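Local coordinates for protein staphylococcal enterotoxin-like toxin (Staphylococcus aureus, PDB 4DXF) that binds carbohydrate, probably host glycans, as a staphylococcal superantigen-like protein built from an OB-fold domain and a beta-grasp domain, at residues A[74-79]-A[95-100]; A[59-64]-A[186-191]. All coordinates share one frame; numbering follows the deposited sequence.

The two contacts sit side by side, their centres about 11 Å apart, near the junction between the OB-fold and beta-grasp domains. Contact 1 lies within the OB-fold domain, pairing strands 76-80 and 92-99 of its mixed sheet. Contact 2 crosses the junction, from the loop that follows strand 56-59 to the segment between helix 184-187 and strand 190-192. Along the chain, contact 1 is nested inside the long loop that contact 2 closes. They meet at the start of 95-100: Gly95 N probably bonds to Ala59 O, and Gly96 N to Met187 O. The hairpin of the OB-fold is thus probably tied directly to the beta-grasp side.

Contact 1. Residues A[74-79]-A[95-100]; sequences RNVDVF and GGITKS
The carboxylate of Asp77 is met from above its plane by Ser100, whose OG donates to OD1 over 2.7 Å from 48° out of that plane. Asn32 N gives OD1 a second donor, while Lys133 forms a salt bridge with OD2. The other flat group, the ring of Phe79, leaves strand 92-99 behind. With CG anti to the backbone N (chi1 177°), it runs out to Lys139, Glu140 and Lys144 of helix 138-153, so across this contact Phe79 acts through its backbone.

These groups sit on an antiparallel strand pair. Asp77 and Thr98 form a hydrogen-bonded pair, with Asp77 N to Thr98 O at 2.9 Å and Thr98 N to Asp77 O at 2.9 Å. Their side chains share a face, where Thr98 OG1 comes to 3.3 Å from Asp77 CB and is itself hydrogen-bonded to Lys133. The pairing extends to Phe79 N and Gly96 O, 2.9 Å apart, and beyond them one water donates to both Phe79 O and Gly95 O. At the other end Ser100 N bonds to Asn75 O at 3.0 Å, where Asn75 and Val76 form a G1 bulge opposite Glu33.

Val78 and Ile97 share the face turned away from Asp77. Ile97 CG2 touches Val76 CG1 at 3.8 Å, the two branched side chains crossing at a slant, and Met47 and Val49 of strand 46-49 add to this apolar layer of the OB-fold.

Val76, Val78 and Ile97 thus make an apolar side, while Asp77 and Thr98 form a polar cluster with Lys133. Asp77 is buried, yet a hydroxyl, a backbone N-H and a lysine serve its two oxygens, which would favour its ionised form; Lys133 NZ bonds to a side chain of each strand, Asp77 OD2 and Thr98 OG1, and so links them.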
ATOM      1  N   ARG A  74       5.585  16.842 -11.786  1.00 20.76           N
ATOM      2  CA  ARG A  74       6.960  16.646 -11.308  1.00 21.44           C
ATOM      3  C   ARG A  74       6.959  16.289  -9.816  1.00 22.48           C
ATOM      4  O   ARG A  74       5.941  16.398  -9.164  1.00 23.03           O
ATOM      5  CB  ARG A  74       7.800  17.922 -11.686  1.00 21.64           C
ATOM      6  CG  ARG A  74       7.842  18.045 -13.230  1.00 21.27           C
ATOM      7  CD  ARG A  74       8.760  19.265 -13.726  1.00 22.41           C
ATOM      8  NE  ARG A  74      10.129  18.770 -13.585  1.00 25.34           N
ATOM      9  CZ  ARG A  74      10.821  18.110 -14.494  1.00 28.90           C
ATOM     10  NH1 ARG A  74      10.363  17.834 -15.725  1.00 31.67           N
ATOM     11  NH2 ARG A  74      12.002  17.670 -14.140  1.00 32.00           N
ATOM     12  N   ASN A  75       8.078  15.805  -9.243  1.00 23.36           N
ATOM     13  CA  ASN A  75       8.101  15.545  -7.796  1.00 22.47           C
ATOM     14  C   ASN A  75       7.045  14.526  -7.369  1.00 20.53           C
ATOM     15  O   ASN A  75       6.315  14.764  -6.411  1.00 22.40           O
ATOM     16  CB  ASN A  75       7.829  16.737  -6.925  1.00 24.96           C
ATOM     17  CG  ASN A  75       8.912  17.808  -7.040  1.00 32.87           C
ATOM     18  OD1 ASN A  75       8.597  18.979  -7.279  1.00 43.52           O
ATOM     19  ND2 ASN A  75      10.159  17.415  -6.876  1.00 32.83           N
ATOM     20  N   VAL A  76       7.012  13.496  -8.161  1.00 21.11           N
ATOM     21  CA  VAL A  76       6.184  12.282  -7.940  1.00 21.98           C
ATOM     22  C   VAL A  76       7.055  11.128  -7.396  1.00 20.01           C
ATOM     23  O   VAL A  76       8.140  10.824  -7.930  1.00 18.24           O
ATOM     24  CB  VAL A  76       5.512  11.972  -9.300  1.00 23.56           C
ATOM     25  CG1 VAL A  76       4.873  10.569  -9.335  1.00 27.46           C
ATOM     26  CG2 VAL A  76       4.488  13.100  -9.474  1.00 26.75           C
ATOM     27  N   ASP A  77       6.480  10.421  -6.386  1.00 18.82           N
ATOM     28  CA  ASP A  77       7.045   9.192  -5.846  1.00 16.72           C
ATOM     29  C   ASP A  77       5.902   8.150  -6.133  1.00 16.09           C
ATOM     30  O   ASP A  77       4.749   8.538  -6.036  1.00 16.87           O
ATOM     31  CB  ASP A  77       7.182   9.291  -4.338  1.00 16.78           C
ATOM     32  CG  ASP A  77       8.412  10.065  -3.885  1.00 22.16           C
ATOM     33  OD1 ASP A  77       9.031  10.703  -4.781  1.00 20.44           O
ATOM     34  OD2 ASP A  77       8.709  10.008  -2.673  1.00 20.97           O
ATOM     35  N   VAL A  78       6.270   6.945  -6.503  1.00 18.83           N
ATOM     36  CA  VAL A  78       5.257   5.859  -6.709  1.00 18.30           C
ATOM     37  C   VAL A  78       5.710   4.623  -6.001  1.00 17.49           C
ATOM     38  O   VAL A  78       6.891   4.186  -6.104  1.00 16.49           O
ATOM     39  CB  VAL A  78       5.058   5.591  -8.203  1.00 20.29           C
ATOM     40  CG1 VAL A  78       3.825   4.645  -8.406  1.00 23.48           C
ATOM     41  CG2 VAL A  78       4.753   6.885  -8.993  1.00 24.53           C
ATOM     42  N   PHE A  79       4.738   4.030  -5.245  1.00 18.10           N
ATOM     43  CA  PHE A  79       4.958   2.726  -4.677  1.00 18.95           C
ATOM     44  C   PHE A  79       4.216   1.792  -5.685  1.00 19.97           C
ATOM     45  O   PHE A  79       2.968   1.966  -5.830  1.00 19.59           O
ATOM     46  CB  PHE A  79       4.330   2.697  -3.264  1.00 18.96           C
ATOM     47  CG  PHE A  79       4.454   1.329  -2.639  1.00 20.26           C
ATOM     48  CD1 PHE A  79       5.678   0.898  -2.160  1.00 22.47           C
ATOM     49  CD2 PHE A  79       3.370   0.477  -2.607  1.00 19.80           C
ATOM     50  CE1 PHE A  79       5.857  -0.452  -1.635  1.00 19.64           C
ATOM     51  CE2 PHE A  79       3.504  -0.863  -2.124  1.00 20.02           C
ATOM     52  CZ  PHE A  79       4.725  -1.327  -1.600  1.00 17.58           C
ATOM     53  N   GLY A  95      -2.610   3.098  -8.232  1.00 20.95           N
ATOM     54  CA  GLY A  95      -2.528   4.047  -7.114  1.00 20.00           C
ATOM     55  C   GLY A  95      -1.066   4.200  -6.647  1.00 18.94           C
ATOM     56  O   GLY A  95      -0.175   3.938  -7.449  1.00 19.70           O
ATOM     57  N   GLY A  96      -0.885   4.570  -5.361  1.00 18.77           N
ATOM     58  CA  GLY A  96       0.445   4.591  -4.738  1.00 21.17           C
ATOM     59  C   GLY A  96       1.231   5.837  -5.107  1.00 21.50           C
ATOM     60  O   GLY A  96       2.453   5.864  -4.914  1.00 20.46           O
ATOM     61  N   ILE A  97       0.540   6.853  -5.636  1.00 19.73           N
ATOM     62  CA  ILE A  97       1.303   8.116  -6.073  1.00 18.76           C
ATOM     63  C   ILE A  97       1.281   9.087  -5.000  1.00 18.05           C
ATOM     64  O   ILE A  97       0.176   9.400  -4.450  1.00 19.99           O
ATOM     65  CB  ILE A  97       0.628   8.762  -7.327  1.00 18.00           C
ATOM     66  CG1 ILE A  97       0.548   7.738  -8.418  1.00 20.63           C
ATOM     67  CG2 ILE A  97       1.488   9.980  -7.781  1.00 18.63           C
ATOM     68  CD1 ILE A  97      -0.402   8.105  -9.588  1.00 19.44           C
ATOM     69  N   THR A  98       2.482   9.666  -4.660  1.00 18.02           N
ATOM     70  CA  THR A  98       2.554  10.601  -3.579  1.00 17.78           C
ATOM     71  C   THR A  98       3.529  11.780  -4.025  1.00 19.38           C
ATOM     72  O   THR A  98       4.182  11.625  -4.996  1.00 18.40           O
ATOM     73  CB  THR A  98       3.206  10.023  -2.285  1.00 18.40           C
ATOM     74  OG1 THR A  98       4.434   9.419  -2.549  1.00 16.30           O
ATOM     75  CG2 THR A  98       2.231   8.893  -1.675  1.00 18.71           C
ATOM     76  N   LYS A  99       3.507  12.841  -3.272  1.00 21.27           N
ATOM     77  CA  LYS A  99       4.445  13.961  -3.427  1.00 22.91           C
ATOM     78  C   LYS A  99       5.793  13.574  -2.826  1.00 22.69           C
ATOM     79  O   LYS A  99       5.884  13.084  -1.734  1.00 25.36           O
ATOM     80  CB  LYS A  99       3.940  15.207  -2.707  1.00 23.51           C
ATOM     81  CG  LYS A  99       4.803  16.450  -3.062  1.00 30.43           C
ATOM     82  CD  LYS A  99       4.003  17.767  -2.858  1.00 37.96           C
ATOM     83  CE  LYS A  99       4.187  18.372  -1.440  1.00 40.99           C
ATOM     84  NZ  LYS A  99       5.414  19.253  -1.314  1.00 39.06           N
ATOM     85  N   SER A 100       6.861  13.845  -3.562  1.00 22.53           N
ATOM     86  CA  SER A 100       8.222  13.566  -3.080  1.00 19.98           C
ATOM     87  C   SER A 100       8.535  14.394  -1.812  1.00 18.68           C
ATOM     88  O   SER A 100       7.990  15.456  -1.594  1.00 19.73           O
ATOM     89  CB  SER A 100       9.235  13.945  -4.205  1.00 20.00           C
ATOM     90  OG  SER A 100       8.970  13.300  -5.441  1.00 20.63           O
TER
HETATM   91  O   HOH W   1       1.515   2.042  -8.088  1.00 25.03           O

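Contact 2. Residues A[59-64]-A[186-191]; sequences ALVGKD and RMADVI
Lys63 and Asp189 supply the charged part of this contact. Lys63 NZ lies 2.8 Å from Asp189 OD1 in a salt bridge, meeting the carboxylate on its syn side, 23° out of its plane. The lysine chain runs extended as far as CE and bends only at its last torsion (chi4 62°), which swings the ammonium onto that oxygen.

Van der Waals contact centres on Ala188, whose methyl points toward the type II' turn from Val61 to Asp64. Ala188 CB lies 3.2 Å from Val61 O. Asp64 OD2 is 3.4 Å from the same Ala188 CB. Val61 O also accepts the turn's own bond from Asp64 N, at 3.1 Å.

Two waters complete the seam. One donates to Asp64 OD1 and to Ala188 O; the other accepts from Lys63 N and makes a weak bond to Asp189 OD1.

This is a small part of the interface between the domains, joining an OB-fold loop to the beta-grasp side, where Asp189 also bonds through its backbone to Leu138. A single methyl packs against the turn; beside it the lysine and, weakly, a water serve Asp189 OD1, and the other water serves Asp64 OD1 and Ala188 O. With Lys63 exposed, solvent would probably screen the charge pair and moderate its strength.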
ATOM      1  N   ALA A  59      -2.301   3.181 -12.921  1.00 21.87           N
ATOM      2  CA  ALA A  59      -3.708   3.565 -12.889  1.00 22.95           C
ATOM      3  C   ALA A  59      -4.156   4.683 -11.973  1.00 23.67           C
ATOM      4  O   ALA A  59      -3.877   4.720 -10.753  1.00 22.43           O
ATOM      5  CB  ALA A  59      -4.624   2.266 -12.696  1.00 23.63           C
ATOM      6  N   LEU A  60      -4.893   5.648 -12.538  1.00 23.11           N
ATOM      7  CA  LEU A  60      -5.422   6.751 -11.746  1.00 26.94           C
ATOM      8  C   LEU A  60      -6.835   6.419 -11.245  1.00 29.74           C
ATOM      9  O   LEU A  60      -7.827   6.531 -11.984  1.00 31.55           O
ATOM     10  CB  LEU A  60      -5.429   8.049 -12.531  1.00 26.63           C
ATOM     11  CG  LEU A  60      -4.001   8.351 -13.052  1.00 28.41           C
ATOM     12  CD1 LEU A  60      -3.959   9.479 -14.123  1.00 26.90           C
ATOM     13  CD2 LEU A  60      -3.112   8.761 -11.843  1.00 30.50           C
ATOM     14  N   VAL A  61      -6.896   5.969  -9.999  1.00 30.34           N
ATOM     15  CA  VAL A  61      -8.146   5.495  -9.405  1.00 30.55           C
ATOM     16  C   VAL A  61      -8.475   6.400  -8.277  1.00 30.27           C
ATOM     17  O   VAL A  61      -7.632   7.217  -7.845  1.00 29.91           O
ATOM     18  CB  VAL A  61      -8.040   4.019  -8.922  1.00 30.16           C
ATOM     19  CG1 VAL A  61      -7.808   3.100 -10.097  1.00 30.25           C
ATOM     20  CG2 VAL A  61      -6.899   3.889  -7.848  1.00 32.69           C
ATOM     21  N   GLY A  62      -9.716   6.300  -7.779  1.00 29.74           N
ATOM     22  CA  GLY A  62     -10.161   7.086  -6.677  1.00 29.42           C
ATOM     23  C   GLY A  62      -9.933   8.566  -6.888  1.00 31.83           C
ATOM     24  O   GLY A  62     -10.267   9.118  -7.982  1.00 30.24           O
ATOM     25  N   LYS A  63      -9.322   9.194  -5.880  1.00 30.95           N
ATOM     26  CA  LYS A  63      -9.094  10.652  -5.873  1.00 33.16           C
ATOM     27  C   LYS A  63      -8.047  11.128  -6.905  1.00 32.30           C
ATOM     28  O   LYS A  63      -8.088  12.290  -7.327  1.00 32.42           O
ATOM     29  CB  LYS A  63      -8.703  11.150  -4.489  1.00 33.15           C
ATOM     30  CG  LYS A  63      -9.874  11.219  -3.466  1.00 38.47           C
ATOM     31  CD  LYS A  63      -9.453  11.971  -2.186  1.00 42.52           C
ATOM     32  CE  LYS A  63     -10.388  11.707  -0.972  1.00 43.73           C
ATOM     33  NZ  LYS A  63     -10.399  10.234  -0.574  1.00 41.06           N
ATOM     34  N   ASP A  64      -7.174  10.225  -7.356  1.00 31.86           N
ATOM     35  CA  ASP A  64      -6.129  10.555  -8.333  1.00 32.24           C
ATOM     36  C   ASP A  64      -6.621  11.024  -9.683  1.00 33.56           C
ATOM     37  O   ASP A  64      -5.857  11.688 -10.393  1.00 32.34           O
ATOM     38  CB  ASP A  64      -5.162   9.393  -8.557  1.00 30.99           C
ATOM     39  CG  ASP A  64      -4.101   9.327  -7.488  1.00 28.90           C
ATOM     40  OD1 ASP A  64      -4.046  10.223  -6.601  1.00 26.88           O
ATOM     41  OD2 ASP A  64      -3.324   8.353  -7.533  1.00 32.76           O
ATOM     42  N   ARG A 186      -8.981   3.219  -2.557  1.00 25.95           N
ATOM     43  CA  ARG A 186      -8.225   3.662  -1.386  1.00 24.17           C
ATOM     44  C   ARG A 186      -6.659   3.575  -1.587  1.00 21.53           C
ATOM     45  O   ARG A 186      -5.892   4.137  -0.756  1.00 23.48           O
ATOM     46  CB  ARG A 186      -8.610   2.789  -0.201  1.00 24.06           C
ATOM     47  CG  ARG A 186     -10.160   2.795   0.131  1.00 26.27           C
ATOM     48  CD  ARG A 186     -10.273   1.827   1.349  1.00 24.27           C
ATOM     49  NE  ARG A 186      -9.763   2.501   2.515  1.00 27.30           N
ATOM     50  CZ  ARG A 186      -9.515   1.865   3.648  1.00 26.77           C
ATOM     51  NH1 ARG A 186      -9.758   0.554   3.663  1.00 20.27           N
ATOM     52  NH2 ARG A 186      -9.077   2.538   4.712  1.00 25.49           N
ATOM     53  N   MET A 187      -6.240   2.852  -2.606  1.00 20.84           N
ATOM     54  CA  MET A 187      -4.799   2.692  -3.015  1.00 23.34           C
ATOM     55  C   MET A 187      -4.258   4.067  -3.422  1.00 25.52           C
ATOM     56  O   MET A 187      -3.064   4.367  -3.251  1.00 25.94           O
ATOM     57  CB  MET A 187      -4.582   1.678  -4.162  1.00 23.09           C
ATOM     58  CG  MET A 187      -4.632   0.201  -3.635  1.00 20.62           C
ATOM     59  SD  MET A 187      -4.487  -0.930  -4.820  1.00 24.82           S
ATOM     60  CE  MET A 187      -4.684  -2.497  -3.829  1.00 27.70           C
ATOM     61  N   ALA A 188      -5.156   4.932  -3.855  1.00 25.99           N
ATOM     62  CA  ALA A 188      -4.712   6.273  -4.231  1.00 26.48           C
ATOM     63  C   ALA A 188      -4.741   7.223  -3.098  1.00 27.19           C
ATOM     64  O   ALA A 188      -4.204   8.325  -3.236  1.00 27.66           O
ATOM     65  CB  ALA A 188      -5.566   6.813  -5.421  1.00 27.17           C
ATOM     66  N   ASP A 189      -5.291   6.848  -1.945  1.00 25.44           N
ATOM     67  CA  ASP A 189      -5.388   7.772  -0.817  1.00 26.33           C
ATOM     68  C   ASP A 189      -4.031   8.010  -0.186  1.00 26.32           C
ATOM     69  O   ASP A 189      -3.220   7.058  -0.144  1.00 25.62           O
ATOM     70  CB  ASP A 189      -6.372   7.290   0.254  1.00 27.12           C
ATOM     71  CG  ASP A 189      -7.866   7.586  -0.123  1.00 33.48           C
ATOM     72  OD1 ASP A 189      -8.137   8.658  -0.706  1.00 33.69           O
ATOM     73  OD2 ASP A 189      -8.752   6.759   0.193  1.00 36.46           O
ATOM     74  N   VAL A 190      -3.777   9.249   0.229  1.00 23.36           N
ATOM     75  CA  VAL A 190      -2.485   9.573   0.772  1.00 25.27           C
ATOM     76  C   VAL A 190      -2.636  10.224   2.117  1.00 24.74           C
ATOM     77  O   VAL A 190      -3.625  10.966   2.376  1.00 25.68           O
ATOM     78  CB  VAL A 190      -1.636  10.479  -0.199  1.00 24.20           C
ATOM     79  CG1 VAL A 190      -1.531   9.871  -1.610  1.00 24.68           C
ATOM     80  CG2 VAL A 190      -2.233  11.865  -0.216  1.00 26.94           C
ATOM     81  N   ILE A 191      -1.636  10.009   2.985  1.00 23.91           N
ATOM     82  CA  ILE A 191      -1.608  10.593   4.319  1.00 22.79           C
ATOM     83  C   ILE A 191      -0.239  11.154   4.658  1.00 24.14           C
ATOM     84  O   ILE A 191       0.746  10.948   3.936  1.00 24.07           O
ATOM     85  CB  ILE A 191      -1.998   9.572   5.456  1.00 23.90           C
ATOM     86  CG1 ILE A 191      -1.011   8.404   5.518  1.00 26.16           C
ATOM     87  CG2 ILE A 191      -3.377   9.000   5.129  1.00 24.45           C
ATOM     88  CD1 ILE A 191      -1.273   7.413   6.752  1.00 28.46           C
TER
HETATM   89  O   HOH W   2      -8.766   7.735  -3.386  1.00 36.84           O
HETATM   90  O   HOH W   3      -5.124  10.573  -4.387  1.00 37.21           O